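Local structure of glycosaminoglycan xylosylkinase (Hydra vulgaris, 5XOM) at residues A[299-304]-A[358-363]. The protein probably acts as a secretory-pathway kinase of the Fam20 family that phosphorylates xylose in the glycosaminoglycan linkage region of proteoglycans. Numbering follows the deposited sequence.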
ATOM      1  N   LYS A 299       3.561  22.899  18.295  1.00 25.31           N
ATOM      2  CA  LYS A 299       3.251  24.276  18.669  1.00 30.03           C
ATOM      3  C   LYS A 299       2.335  24.883  17.612  1.00 27.91           C
ATOM      4  O   LYS A 299       2.638  25.853  16.917  1.00 29.34           O
ATOM      5  CB  LYS A 299       4.528  25.087  18.853  1.00 28.46           C
ATOM      6  CG  LYS A 299       4.317  26.294  19.758  1.00 42.69           C
ATOM      7  CD  LYS A 299       4.626  25.969  21.211  1.00 45.42           C
ATOM      8  CE  LYS A 299       6.115  25.823  21.420  1.00 46.06           C
ATOM      9  NZ  LYS A 299       6.787  27.118  21.127  1.00 57.40           N
ATOM     10  N   SER A 300       1.155  24.280  17.538  1.00 23.59           N
ATOM     11  CA  SER A 300       0.178  24.618  16.522  1.00 24.58           C
ATOM     12  C   SER A 300      -1.206  24.442  17.130  1.00 21.21           C
ATOM     13  O   SER A 300      -1.355  23.980  18.269  1.00 19.74           O
ATOM     14  CB  SER A 300       0.399  23.767  15.260  1.00 24.63           C
ATOM     15  OG  SER A 300       0.339  22.386  15.556  1.00 36.06           O
ATOM     16  N   PHE A 301      -2.221  24.830  16.357  1.00 23.77           N
ATOM     17  CA  PHE A 301      -3.614  24.816  16.813  1.00 20.07           C
ATOM     18  C   PHE A 301      -3.743  25.443  18.203  1.00 24.58           C
ATOM     19  O   PHE A 301      -4.400  24.904  19.099  1.00 23.48           O
ATOM     20  CB  PHE A 301      -4.192  23.398  16.781  1.00 19.23           C
ATOM     21  CG  PHE A 301      -4.242  22.800  15.390  1.00 27.65           C
ATOM     22  CD1 PHE A 301      -5.214  23.206  14.478  1.00 19.50           C
ATOM     23  CD2 PHE A 301      -3.332  21.826  15.001  1.00 19.01           C
ATOM     24  CE1 PHE A 301      -5.266  22.660  13.197  1.00 25.56           C
ATOM     25  CE2 PHE A 301      -3.375  21.272  13.720  1.00 19.05           C
ATOM     26  CZ  PHE A 301      -4.342  21.693  12.816  1.00 24.51           C
ATOM     27  N   GLY A 302      -3.101  26.597  18.382  1.00 23.69           N
ATOM     28  CA  GLY A 302      -3.209  27.350  19.616  1.00 27.15           C
ATOM     29  C   GLY A 302      -4.344  28.357  19.600  1.00 27.32           C
ATOM     30  O   GLY A 302      -4.914  28.646  20.653  1.00 30.88           O
ATOM     31  N   ASN A 303      -4.708  28.880  18.418  1.00 24.83           N
ATOM     32  CA  ASN A 303      -5.785  29.863  18.339  1.00 21.43           C
ATOM     33  C   ASN A 303      -6.513  29.707  17.008  1.00 21.61           C
ATOM     34  O   ASN A 303      -5.948  29.976  15.945  1.00 24.84           O
ATOM     35  CB  ASN A 303      -5.265  31.295  18.513  1.00 28.14           C
ATOM     36  CG  ASN A 303      -6.384  32.350  18.461  1.00 26.85           C
ATOM     37  OD1 ASN A 303      -7.488  32.121  17.947  1.00 30.90           O
ATOM     38  ND2 ASN A 303      -6.126  33.474  19.109  1.00 24.80           N
ATOM     39  N   PRO A 304      -7.776  29.283  17.028  1.00 24.18           N
ATOM     40  CA  PRO A 304      -8.503  29.031  15.778  1.00 21.67           C
ATOM     41  C   PRO A 304      -9.016  30.291  15.101  1.00 26.12           C
ATOM     42  O   PRO A 304      -9.597  30.193  14.015  1.00 22.92           O
ATOM     43  CB  PRO A 304      -9.675  28.163  16.252  1.00 28.47           C
ATOM     44  CG  PRO A 304      -9.948  28.683  17.639  1.00 27.61           C
ATOM     45  CD  PRO A 304      -8.610  29.035  18.221  1.00 25.82           C
ATOM     46  N   SER A 358     -14.264  22.087  16.429  1.00 27.27           N
ATOM     47  CA  SER A 358     -14.762  22.480  15.114  1.00 28.93           C
ATOM     48  C   SER A 358     -14.237  23.853  14.702  1.00 31.90           C
ATOM     49  O   SER A 358     -14.163  24.132  13.498  1.00 33.88           O
ATOM     50  CB  SER A 358     -16.291  22.472  15.106  1.00 32.77           C
ATOM     51  OG  SER A 358     -16.807  23.306  16.124  1.00 40.21           O
ATOM     52  N   ASP A 359     -13.857  24.702  15.663  1.00 24.03           N
ATOM     53  CA  ASP A 359     -13.298  26.002  15.308  1.00 24.96           C
ATOM     54  C   ASP A 359     -11.917  25.878  14.669  1.00 25.17           C
ATOM     55  O   ASP A 359     -11.587  26.631  13.750  1.00 25.17           O
ATOM     56  CB  ASP A 359     -13.226  26.920  16.544  1.00 29.62           C
ATOM     57  CG  ASP A 359     -14.606  27.334  17.060  1.00 38.08           C
ATOM     58  OD1 ASP A 359     -15.528  27.525  16.253  1.00 30.06           O
ATOM     59  OD2 ASP A 359     -14.743  27.543  18.291  1.00 37.94           O
ATOM     60  N   HIS A 360     -11.085  24.954  15.154  1.00 27.21           N
ATOM     61  CA  HIS A 360      -9.805  24.712  14.483  1.00 25.97           C
ATOM     62  C   HIS A 360      -9.985  24.011  13.145  1.00 23.58           C
ATOM     63  O   HIS A 360      -9.222  24.267  12.204  1.00 22.85           O
ATOM     64  CB  HIS A 360      -8.853  23.874  15.348  1.00 19.70           C
ATOM     65  CG  HIS A 360      -8.258  24.630  16.509  1.00 24.89           C
ATOM     66  ND1 HIS A 360      -7.338  25.652  16.325  1.00 24.57           N
ATOM     67  CD2 HIS A 360      -8.402  24.478  17.848  1.00 26.44           C
ATOM     68  CE1 HIS A 360      -6.967  26.108  17.504  1.00 27.04           C
ATOM     69  NE2 HIS A 360      -7.596  25.414  18.438  1.00 25.00           N
ATOM     70  N   LEU A 361     -10.980  23.122  13.034  1.00 25.43           N
ATOM     71  CA  LEU A 361     -11.260  22.490  11.746  1.00 27.26           C
ATOM     72  C   LEU A 361     -11.638  23.537  10.709  1.00 29.26           C
ATOM     73  O   LEU A 361     -11.115  23.533   9.590  1.00 25.43           O
ATOM     74  CB  LEU A 361     -12.368  21.444  11.912  1.00 22.63           C
ATOM     75  CG  LEU A 361     -11.892  20.205  12.670  1.00 22.91           C
ATOM     76  CD1 LEU A 361     -13.042  19.326  13.136  1.00 21.81           C
ATOM     77  CD2 LEU A 361     -10.933  19.408  11.777  1.00 25.38           C
ATOM     78  N   LEU A 362     -12.507  24.482  11.085  1.00 25.65           N
ATOM     79  CA  LEU A 362     -12.892  25.525  10.151  1.00 25.95           C
ATOM     80  C   LEU A 362     -11.772  26.529   9.909  1.00 27.53           C
ATOM     81  O   LEU A 362     -11.736  27.160   8.853  1.00 26.86           O
ATOM     82  CB  LEU A 362     -14.165  26.226  10.644  1.00 32.97           C
ATOM     83  CG  LEU A 362     -15.317  25.217  10.680  1.00 47.18           C
ATOM     84  CD1 LEU A 362     -16.527  25.782  11.409  1.00 45.80           C
ATOM     85  CD2 LEU A 362     -15.671  24.751   9.254  1.00 48.83           C
ATOM     86  N   ALA A 363     -10.849  26.688  10.855  1.00 23.11           N
ATOM     87  CA  ALA A 363      -9.690  27.536  10.589  1.00 28.64           C
ATOM     88  C   ALA A 363      -8.847  26.973   9.450  1.00 26.94           C
ATOM     89  O   ALA A 363      -8.278  27.727   8.651  1.00 28.12           O
ATOM     90  CB  ALA A 363      -8.855  27.690  11.864  1.00 22.10           C
TER
HETATM   91  O   HOH W   1      -5.342  26.907  14.629  1.00 24.28           O
HETATM   92  O   HOH W   2     -12.001  29.211  13.234  1.00 22.43           O
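In the kinase-like C-terminal domain of this Fam20 protein, H360, in the first turn of helix 358-382, is sandwiched between F301 and P304 of the loop that follows strand 289-292. Residues 299-304 directly follow an Asp-Asn-Ala sequence in this loop that probably takes the place of the DFG motif of classical protein kinases. The contact illustrates how a loop can be fitted to the first turns of a helix with no direct hydrogen bond between residues 299-304 and 358-363. Two CH-pi contacts on opposite faces grip the imidazole: F301 CB lies 4.0 Å from the centroid of the H360 ring, and P304 CB 3.7 Å from that same centroid. H360 CG stands beside its own backbone N, anti to the carbonyl carbon (chi1 -73°), which carries the ring away from the helix and into this slot. The phenyl group of F301 presents its edge to the imidazole face in an offset T-shaped arrangement, the planes at 89°. Replacing H360 by alanine is likely to open a gap between F301 and P304 and to leave a bound water without its side-chain partner. That water lies in the imidazole plane, 2.9 Å from H360 ND1, and donates a weak bond to N303 O. Beyond the ring, A363 CB packs 3.4 Å from P304 O, a carbonyl that also accepts a hydrogen bond from R366, further along the helix. A second water joins the backbones, donating to P304 O at 2.7 Å and to D359 O, which additionally receives the helical bond from A363 N at 3.0 Å.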